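Long-range contacts in pyridoxal kinase (Lactobacillus plantarum, PDB 3H74), which probably catalyses the ATP-dependent phosphorylation of pyridoxal to pyridoxal 5'-phosphate, as a member of the ribokinase-like kinases: residues S22-Y32 / T216-R227; A35-S43 / V54-F65. One frame throughout, in Å; residues are numbered along the deposited sequence.

Contact 1: S22-Y32 / T216-R227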
loop_
_atom_site.group_PDB
_atom_site.type_symbol
_atom_site.label_atom_id
_atom_site.label_comp_id
_atom_site.label_asym_id
_atom_site.label_seq_id
_atom_site.Cartn_x
_atom_site.Cartn_y
_atom_site.Cartn_z
ATOM N N SER A 22 9.223 -7.278 0.746
ATOM C CA SER A 22 9.859 -5.984 0.973
ATOM C C SER A 22 9.298 -5.271 2.203
ATOM O O SER A 22 10.033 -4.566 2.891
ATOM C CB SER A 22 9.797 -5.101 -0.271
ATOM O OG SER A 22 8.466 -4.911 -0.685
ATOM N N ALA A 23 8.014 -5.470 2.504
ATOM C CA ALA A 23 7.433 -4.864 3.697
ATOM C C ALA A 23 8.066 -5.406 4.977
ATOM O O ALA A 23 8.283 -4.649 5.924
ATOM C CB ALA A 23 5.933 -5.055 3.718
ATOM N N LEU A 24 8.362 -6.703 5.014
ATOM C CA LEU A 24 8.952 -7.304 6.207
ATOM C C LEU A 24 10.277 -6.655 6.607
ATOM O O LEU A 24 10.417 -6.208 7.749
ATOM C CB LEU A 24 9.094 -8.828 6.065
ATOM C CG LEU A 24 8.166 -9.671 6.935
ATOM C CD1 LEU A 24 8.231 -11.120 6.498
ATOM C CD2 LEU A 24 8.509 -9.534 8.424
ATOM N N PRO A 25 11.268 -6.624 5.697
ATOM C CA PRO A 25 12.519 -5.945 6.044
ATOM C C PRO A 25 12.334 -4.471 6.426
ATOM O O PRO A 25 12.911 -4.017 7.416
ATOM C CB PRO A 25 13.365 -6.092 4.765
ATOM C CG PRO A 25 12.835 -7.345 4.127
ATOM C CD PRO A 25 11.358 -7.265 4.373
ATOM N N VAL A 26 11.529 -3.732 5.671
ATOM C CA VAL A 26 11.355 -2.313 5.924
ATOM C C VAL A 26 10.749 -2.052 7.307
ATOM O O VAL A 26 11.275 -1.258 8.092
ATOM C CB VAL A 26 10.517 -1.668 4.798
ATOM C CG1 VAL A 26 10.053 -0.262 5.178
ATOM C CG2 VAL A 26 11.319 -1.632 3.498
ATOM N N LEU A 27 9.652 -2.730 7.620
ATOM C CA LEU A 27 8.962 -2.474 8.872
ATOM C C LEU A 27 9.709 -3.051 10.072
ATOM O O LEU A 27 9.692 -2.473 11.153
ATOM C CB LEU A 27 7.509 -2.939 8.787
ATOM C CG LEU A 27 6.668 -2.024 7.878
ATOM C CD1 LEU A 27 5.413 -2.741 7.405
ATOM C CD2 LEU A 27 6.326 -0.703 8.560
ATOM N N THR A 28 10.399 -4.164 9.877
ATOM C CA THR A 28 11.286 -4.679 10.920
ATOM C C THR A 28 12.373 -3.645 11.230
ATOM O O THR A 28 12.631 -3.342 12.399
ATOM C CB THR A 28 11.897 -6.024 10.507
ATOM O OG1 THR A 28 10.844 -6.974 10.324
ATOM C CG2 THR A 28 12.849 -6.559 11.573
ATOM N N ALA A 29 12.984 -3.071 10.196
ATOM C CA ALA A 29 14.021 -2.062 10.411
ATOM C C ALA A 29 13.467 -0.849 11.140
ATOM O O ALA A 29 14.177 -0.199 11.905
ATOM C CB ALA A 29 14.651 -1.655 9.089
HETATM N N MSE A 30 12.194 -0.554 10.942
HETATM C CA MSE A 30 11.512 0.561 11.607
HETATM C C MSE A 30 10.985 0.173 12.990
HETATM O O MSE A 30 10.196 0.891 13.528
HETATM C CB MSE A 30 10.360 1.091 10.709
HETATM C CG MSE A 30 10.874 1.656 9.315
HETATM SE SE MSE A 30 9.515 2.430 8.071
HETATM C CE MSE A 30 9.113 3.366 9.805
ATOM N N GLN A 31 11.405 -0.958 13.508
ATOM C CA GLN A 31 11.196 -1.315 14.917
ATOM C C GLN A 31 9.734 -1.807 15.179
ATOM O O GLN A 31 9.235 -1.706 16.244
ATOM C CB GLN A 31 11.614 -0.154 15.850
ATOM C CG GLN A 31 12.937 0.568 15.452
ATOM C CD GLN A 31 13.220 1.749 16.399
ATOM O OE1 GLN A 31 13.338 1.493 17.423
ATOM N NE2 GLN A 31 12.973 2.972 16.022
ATOM N N TYR A 32 9.133 -2.444 14.228
ATOM C CA TYR A 32 7.885 -3.138 14.411
ATOM C C TYR A 32 8.057 -4.631 14.605
ATOM O O TYR A 32 8.867 -5.216 13.981
ATOM C CB TYR A 32 6.944 -2.892 13.188
ATOM C CG TYR A 32 6.473 -1.456 13.075
ATOM C CD1 TYR A 32 5.339 -1.030 13.738
ATOM C CD2 TYR A 32 7.186 -0.541 12.346
ATOM C CE1 TYR A 32 4.935 0.267 13.664
ATOM C CE2 TYR A 32 6.785 0.754 12.275
ATOM C CZ TYR A 32 5.639 1.149 12.942
ATOM O OH TYR A 32 5.175 2.417 12.906
ATOM N N THR A 216 6.355 -0.627 -1.345
ATOM C CA THR A 216 7.367 -0.032 -0.493
ATOM C C THR A 216 6.910 1.337 0.011
ATOM O O THR A 216 7.087 1.658 1.186
ATOM C CB THR A 216 8.702 0.017 -1.223
ATOM O OG1 THR A 216 9.087 -1.330 -1.538
ATOM C CG2 THR A 216 9.773 0.663 -0.359
ATOM N N LEU A 217 6.304 2.138 -0.860
ATOM C CA LEU A 217 5.734 3.408 -0.427
ATOM C C LEU A 217 4.738 3.218 0.710
ATOM O O LEU A 217 4.794 3.925 1.725
ATOM C CB LEU A 217 5.057 4.118 -1.597
ATOM C CG LEU A 217 4.505 5.518 -1.292
ATOM C CD1 LEU A 217 5.605 6.554 -1.113
ATOM C CD2 LEU A 217 3.552 5.959 -2.393
ATOM N N ALA A 218 3.831 2.255 0.544
ATOM C CA ALA A 218 2.818 2.010 1.557
ATOM C C ALA A 218 3.435 1.571 2.878
ATOM O O ALA A 218 3.014 2.019 3.939
ATOM C CB ALA A 218 1.817 0.998 1.076
ATOM N N ALA A 219 4.431 0.685 2.818
ATOM C CA ALA A 219 5.104 0.229 4.031
ATOM C C ALA A 219 5.780 1.393 4.754
ATOM O O ALA A 219 5.692 1.509 5.972
ATOM C CB ALA A 219 6.106 -0.887 3.721
ATOM N N VAL A 220 6.465 2.247 3.998
ATOM C CA VAL A 220 7.146 3.399 4.593
ATOM C C VAL A 220 6.155 4.373 5.226
ATOM O O VAL A 220 6.358 4.835 6.346
ATOM C CB VAL A 220 8.065 4.105 3.572
ATOM C CG1 VAL A 220 8.557 5.425 4.106
ATOM C CG2 VAL A 220 9.238 3.202 3.213
ATOM N N ILE A 221 5.078 4.664 4.510
ATOM C CA ILE A 221 4.057 5.567 5.039
ATOM C C ILE A 221 3.432 5.014 6.325
ATOM O O ILE A 221 3.348 5.719 7.341
ATOM C CB ILE A 221 2.990 5.877 3.971
ATOM C CG1 ILE A 221 3.588 6.768 2.874
ATOM C CG2 ILE A 221 1.738 6.523 4.594
ATOM C CD1 ILE A 221 2.700 6.987 1.666
ATOM N N ALA A 222 3.034 3.741 6.303
ATOM C CA ALA A 222 2.466 3.123 7.492
ATOM C C ALA A 222 3.469 3.138 8.634
ATOM O O ALA A 222 3.099 3.439 9.776
ATOM C CB ALA A 222 2.004 1.713 7.202
ATOM N N GLY A 223 4.731 2.813 8.340
ATOM C CA GLY A 223 5.767 2.783 9.362
ATOM C C GLY A 223 6.000 4.136 10.004
ATOM O O GLY A 223 6.155 4.242 11.225
ATOM N N LEU A 224 6.032 5.184 9.192
ATOM C CA LEU A 224 6.241 6.534 9.723
ATOM C C LEU A 224 5.037 7.035 10.520
ATOM O O LEU A 224 5.191 7.606 11.606
ATOM C CB LEU A 224 6.607 7.513 8.605
ATOM C CG LEU A 224 7.967 7.278 7.945
ATOM C CD1 LEU A 224 8.078 8.105 6.675
ATOM C CD2 LEU A 224 9.118 7.607 8.904
ATOM N N LEU A 225 3.839 6.793 10.000
ATOM C CA LEU A 225 2.640 7.200 10.726
ATOM C C LEU A 225 2.545 6.480 12.060
ATOM O O LEU A 225 2.193 7.087 13.070
ATOM C CB LEU A 225 1.387 6.956 9.900
ATOM C CG LEU A 225 1.245 7.817 8.647
ATOM C CD1 LEU A 225 0.035 7.363 7.866
ATOM C CD2 LEU A 225 1.134 9.304 9.001
ATOM N N GLY A 226 2.891 5.194 12.075
ATOM C CA GLY A 226 2.832 4.405 13.302
ATOM C C GLY A 226 3.826 4.848 14.349
ATOM O O GLY A 226 3.681 4.527 15.525
ATOM N N ARG A 227 4.842 5.594 13.924
ATOM C CA ARG A 227 5.854 6.113 14.845
ATOM C C ARG A 227 5.561 7.562 15.242
ATOM O O ARG A 227 6.370 8.202 15.916
ATOM C CB ARG A 227 7.270 5.946 14.268
ATOM C CG ARG A 227 7.745 4.484 14.142
ATOM C CD ARG A 227 8.221 3.856 15.460
ATOM N NE ARG A 227 8.348 2.396 15.357
ATOM C CZ ARG A 227 7.407 1.537 15.735
ATOM N NH1 ARG A 227 6.261 1.972 16.260
ATOM N NH2 ARG A 227 7.604 0.234 15.587
#

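Contact 2: A35-S43 / V54-F65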
loop_
_atom_site.group_PDB
_atom_site.type_symbol
_atom_site.label_atom_id
_atom_site.label_comp_id
_atom_site.label_asym_id
_atom_site.label_seq_id
_atom_site.Cartn_x
_atom_site.Cartn_y
_atom_site.Cartn_z
ATOM N N ALA A 35 3.444 -8.791 12.075
ATOM C CA ALA A 35 2.639 -9.980 11.827
ATOM C C ALA A 35 2.481 -10.023 10.306
ATOM O O ALA A 35 1.745 -9.221 9.724
ATOM C CB ALA A 35 1.295 -9.889 12.536
ATOM N N ALA A 36 3.220 -10.928 9.674
ATOM C CA ALA A 36 3.335 -10.963 8.216
ATOM C C ALA A 36 2.354 -11.985 7.656
ATOM O O ALA A 36 2.632 -13.185 7.658
ATOM C CB ALA A 36 4.772 -11.301 7.810
ATOM N N LEU A 37 1.211 -11.497 7.190
ATOM C CA LEU A 37 0.111 -12.365 6.788
ATOM C C LEU A 37 -0.089 -12.398 5.271
ATOM O O LEU A 37 -0.632 -11.455 4.692
ATOM C CB LEU A 37 -1.178 -11.899 7.460
ATOM C CG LEU A 37 -2.415 -12.737 7.145
ATOM C CD1 LEU A 37 -2.233 -14.157 7.636
ATOM C CD2 LEU A 37 -3.672 -12.123 7.746
ATOM N N PRO A 38 0.329 -13.491 4.610
ATOM C CA PRO A 38 0.043 -13.591 3.180
ATOM C C PRO A 38 -1.454 -13.679 2.894
ATOM O O PRO A 38 -2.159 -14.469 3.524
ATOM C CB PRO A 38 0.739 -14.903 2.771
ATOM C CG PRO A 38 1.805 -15.117 3.832
ATOM C CD PRO A 38 1.126 -14.635 5.089
ATOM N N THR A 39 -1.920 -12.879 1.942
ATOM C CA THR A 39 -3.289 -12.983 1.447
ATOM C C THR A 39 -3.347 -13.947 0.260
ATOM O O THR A 39 -4.421 -14.434 -0.099
ATOM C CB THR A 39 -3.816 -11.611 1.021
ATOM O OG1 THR A 39 -2.858 -11.032 0.138
ATOM C CG2 THR A 39 -4.000 -10.689 2.216
ATOM N N SER A 40 -2.176 -14.192 -0.329
ATOM C CA SER A 40 -1.970 -15.078 -1.470
ATOM C C SER A 40 -0.501 -15.481 -1.374
ATOM O O SER A 40 0.321 -14.682 -0.913
ATOM C CB SER A 40 -2.226 -14.334 -2.787
ATOM O OG SER A 40 -2.049 -15.183 -3.915
ATOM N N LEU A 41 -0.172 -16.707 -1.784
ATOM C CA LEU A 41 1.205 -17.189 -1.744
ATOM C C LEU A 41 1.572 -17.671 -3.146
ATOM O O LEU A 41 0.896 -18.550 -3.700
ATOM C CB LEU A 41 1.329 -18.319 -0.723
ATOM C CG LEU A 41 2.710 -18.945 -0.557
ATOM C CD1 LEU A 41 3.805 -17.942 -0.170
ATOM C CD2 LEU A 41 2.623 -20.072 0.465
ATOM N N LEU A 42 2.627 -17.102 -3.723
ATOM C CA LEU A 42 2.976 -17.331 -5.136
ATOM C C LEU A 42 4.421 -17.744 -5.274
ATOM O O LEU A 42 5.283 -17.278 -4.519
ATOM C CB LEU A 42 2.776 -16.065 -5.972
ATOM C CG LEU A 42 1.421 -15.354 -5.926
ATOM C CD1 LEU A 42 1.335 -14.339 -4.778
ATOM C CD2 LEU A 42 1.193 -14.622 -7.240
ATOM N N SER A 43 4.708 -18.567 -6.281
ATOM C CA SER A 43 6.093 -18.947 -6.582
ATOM C C SER A 43 6.937 -17.728 -7.003
ATOM O O SER A 43 8.132 -17.631 -6.663
ATOM C CB SER A 43 6.135 -20.013 -7.674
ATOM O OG SER A 43 5.400 -19.581 -8.810
ATOM N N VAL A 54 0.298 -20.792 -7.387
ATOM C CA VAL A 54 -0.321 -19.955 -6.370
ATOM C C VAL A 54 -1.184 -20.787 -5.438
ATOM O O VAL A 54 -1.986 -21.611 -5.899
ATOM C CB VAL A 54 -1.215 -18.881 -7.035
ATOM C CG1 VAL A 54 -1.930 -18.011 -5.988
ATOM C CG2 VAL A 54 -0.402 -18.003 -7.991
ATOM N N VAL A 55 -1.032 -20.571 -4.133
ATOM C CA VAL A 55 -1.906 -21.187 -3.138
ATOM C C VAL A 55 -3.079 -20.253 -2.879
ATOM O O VAL A 55 -2.891 -19.064 -2.591
ATOM C CB VAL A 55 -1.182 -21.441 -1.806
ATOM C CG1 VAL A 55 -2.102 -22.192 -0.845
ATOM C CG2 VAL A 55 0.094 -22.223 -2.028
ATOM N N ASP A 56 -4.288 -20.799 -2.993
ATOM C CA ASP A 56 -5.506 -20.099 -2.640
ATOM C C ASP A 56 -5.644 -20.124 -1.117
ATOM O O ASP A 56 -5.773 -21.187 -0.520
ATOM C CB ASP A 56 -6.688 -20.798 -3.320
ATOM C CG ASP A 56 -8.015 -20.105 -3.086
ATOM O OD1 ASP A 56 -8.065 -19.121 -2.333
ATOM O OD2 ASP A 56 -9.030 -20.561 -3.673
ATOM N N LEU A 57 -5.588 -18.949 -0.495
ATOM C CA LEU A 57 -5.641 -18.838 0.966
ATOM C C LEU A 57 -7.015 -18.382 1.467
ATOM O O LEU A 57 -7.169 -17.995 2.629
ATOM C CB LEU A 57 -4.517 -17.933 1.495
ATOM C CG LEU A 57 -3.091 -18.414 1.201
ATOM C CD1 LEU A 57 -2.067 -17.355 1.608
ATOM C CD2 LEU A 57 -2.809 -19.736 1.895
ATOM N N SER A 58 -8.017 -18.431 0.596
ATOM C CA SER A 58 -9.361 -17.978 0.974
ATOM C C SER A 58 -9.950 -18.742 2.164
ATOM O O SER A 58 -10.707 -18.165 2.945
ATOM C CB SER A 58 -10.319 -18.018 -0.214
ATOM O OG SER A 58 -10.433 -19.335 -0.707
ATOM N N THR A 59 -9.610 -20.023 2.301
ATOM C CA THR A 59 -10.104 -20.815 3.436
ATOM C C THR A 59 -9.156 -20.787 4.631
ATOM O O THR A 59 -9.524 -21.236 5.713
ATOM C CB THR A 59 -10.407 -22.300 3.061
ATOM O OG1 THR A 59 -9.197 -22.992 2.743
ATOM C CG2 THR A 59 -11.371 -22.390 1.897
ATOM N N TRP A 60 -7.944 -20.259 4.434
ATOM C CA TRP A 60 -6.958 -20.170 5.511
ATOM C C TRP A 60 -7.117 -18.900 6.350
ATOM O O TRP A 60 -7.101 -18.986 7.577
ATOM C CB TRP A 60 -5.529 -20.303 4.963
ATOM C CG TRP A 60 -4.443 -20.250 6.017
ATOM C CD1 TRP A 60 -4.204 -21.162 7.023
ATOM C CD2 TRP A 60 -3.425 -19.252 6.137
ATOM N NE1 TRP A 60 -3.107 -20.778 7.760
ATOM C CE2 TRP A 60 -2.607 -19.612 7.235
ATOM C CE3 TRP A 60 -3.123 -18.084 5.426
ATOM C CZ2 TRP A 60 -1.513 -18.831 7.642
ATOM C CZ3 TRP A 60 -2.043 -17.305 5.838
ATOM C CH2 TRP A 60 -1.260 -17.679 6.936
ATOM N N LEU A 61 -7.258 -17.726 5.722
ATOM C CA LEU A 61 -7.369 -16.486 6.502
ATOM C C LEU A 61 -8.458 -16.521 7.583
ATOM O O LEU A 61 -8.221 -16.055 8.693
ATOM C CB LEU A 61 -7.515 -15.232 5.621
ATOM C CG LEU A 61 -6.247 -14.385 5.487
ATOM C CD1 LEU A 61 -5.161 -15.147 4.756
ATOM C CD2 LEU A 61 -6.530 -13.054 4.794
ATOM N N PRO A 62 -9.657 -17.069 7.269
ATOM C CA PRO A 62 -10.647 -17.151 8.350
ATOM C C PRO A 62 -10.151 -17.946 9.561
ATOM O O PRO A 62 -10.450 -17.588 10.700
ATOM C CB PRO A 62 -11.843 -17.844 7.682
ATOM C CG PRO A 62 -11.680 -17.584 6.219
ATOM C CD PRO A 62 -10.201 -17.573 5.992
ATOM N N GLN A 63 -9.391 -19.006 9.309
ATOM C CA GLN A 63 -8.817 -19.803 10.388
ATOM C C GLN A 63 -7.740 -19.050 11.157
ATOM O O GLN A 63 -7.617 -19.185 12.370
ATOM C CB GLN A 63 -8.229 -21.083 9.831
ATOM C CG GLN A 63 -9.196 -21.933 9.032
ATOM C CD GLN A 63 -8.542 -23.206 8.573
ATOM O OE1 GLN A 63 -8.005 -23.968 9.379
ATOM N NE2 GLN A 63 -8.556 -23.434 7.261
ATOM N N VAL A 64 -6.931 -18.279 10.430
ATOM C CA VAL A 64 -5.928 -17.415 11.060
ATOM C C VAL A 64 -6.606 -16.423 12.002
ATOM O O VAL A 64 -6.241 -16.327 13.167
ATOM C CB VAL A 64 -5.094 -16.642 10.006
ATOM C CG1 VAL A 64 -4.136 -15.669 10.681
ATOM C CG2 VAL A 64 -4.318 -17.607 9.133
ATOM N N PHE A 65 -7.611 -15.712 11.504
ATOM C CA PHE A 65 -8.290 -14.720 12.320
ATOM C C PHE A 65 -8.987 -15.361 13.517
ATOM O O PHE A 65 -8.957 -14.812 14.619
ATOM C CB PHE A 65 -9.278 -13.909 11.488
ATOM C CG PHE A 65 -8.630 -13.076 10.404
ATOM C CD1 PHE A 65 -7.399 -12.444 10.616
ATOM C CD2 PHE A 65 -9.258 -12.916 9.178
ATOM C CE1 PHE A 65 -6.804 -11.675 9.613
ATOM C CE2 PHE A 65 -8.668 -12.143 8.175
ATOM C CZ PHE A 65 -7.433 -11.533 8.399
HETATM O O HOH W 1 -5.652 -16.342 -1.614
HETATM O O HOH W 2 -4.135 -16.895 -3.737
#

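Contact 1: S22-Y32 / T216-R227
Ala219 sets its CB against CB of Ala23 at 4.2 Å and is flanked by Val26 CG1 and Leu27 CD1. This is the apolar centre of a near-parallel helix pair in the ribokinase-like alpha/beta fold, with short-segment axes 9.4 Å apart crossing at -24°. Gly223, lacking a side chain, lets Leu27 CD2 rest 3.6 Å from its CA. The selenomethionine Met30 lays its SE over the helix at Gly223, 4.0 Å from Gly223 CA. Beyond it a Schellman motif, with Gln31 at C-prime, ends helix 22-29 and leads into Tyr32, whose OH donates to Gly223 O (2.7 Å). The guanidinium of Arg227 lies flat over one face of the Tyr32 ring, CZ 3.5 Å from its centroid and the planes 18° apart, a cation-pi stack. A leucine in place of Tyr32 would probably leave Gly223 O without its hydroxyl donor and take away the aromatic face on which the Arg227 guanidinium stacks. Ser4 OG takes a further bond from Arg227 NH1. At the turn that ends the helix, Arg227 NE donates to Met30 O at 3.0 Å, and NH2 reaches the same oxygen only weakly, at 3.4 Å.

Contact 2: A35-S43 / V54-F65
Trp60 turns an edge of its indole to the strand: Pro38 O lies near the ring plane, 3.7 Å from Trp60 CZ3. Over one face of the indole sits Val64 CG2, 3.2 Å above the plane, so the ring is backed by the first turn of helix 61-70. Leu37 CD1 comes obliquely to 3.6 Å from Trp60 CZ3. With CG anti to the backbone N (chi1 -179°), the Leu37 side chain reaches across to the helix and its two methyls part: CD1 touches Trp60 and Val64 CG1, while CD2 meets Leu61 CG and, 3.7 Å away and likewise at a slant, Phe65 CE1. Pro38 O is also approached by methyls, among them Leu61 CD1 at 3.3 Å, with Leu57 CD1 nearby. Past the corner at Thr39 and Ser40 the contact becomes a short antiparallel beta hairpin. Leu41 and Val55 form its hydrogen-bonded pair, Val55 N donating to Leu41 O at 2.8 Å with a nearly straight 162° bond. Leu42 and Val54 form the non-hydrogen-bonded pair, Val54 CG2 lying 3.8 Å from Leu42 CD2. Where the two strands diverge, two waters bridge them: one joins Thr39 O to Leu57 N, the other Ser40 OG to Val55 O. An Asx turn at Asp56, whose OD1 accepts from Ser58 N and OG, carries the chain toward helix 61-70. That helix packs Leu61 on Leu88 and Ile92 of helix 86-98, with Phe65 stacked on Tyr95, while strand 32-42 pairs along its other edge with strand 4-13 and Pro38 leans on Leu20 of helix 19-29.

Overall arrangement
Contacts 1 and 2 have centres about 21 Å apart, yet they touch: Leu24 CD1 of helix 19-29 packs 3.7 Å from Ala36 CB of strand 32-42, the next element. In sequence contact 2 falls between the segments of contact 1. Contact 1 is the deeper, its centre about 11 Å from that of the chain against 17 Å for contact 2, which lies at the edge of the main sheet, where strand 54-55 is outermost. Gln31 of contact 1 has its side chain about 5 Å from a sulfate ion, probably from the crystallisation liquor. Helix 213-226 starts within a Gly-Thr-Gly-Asp sequence that in ribokinase relatives forms the anion hole and supplies the catalytic base, so it probably borders the active site.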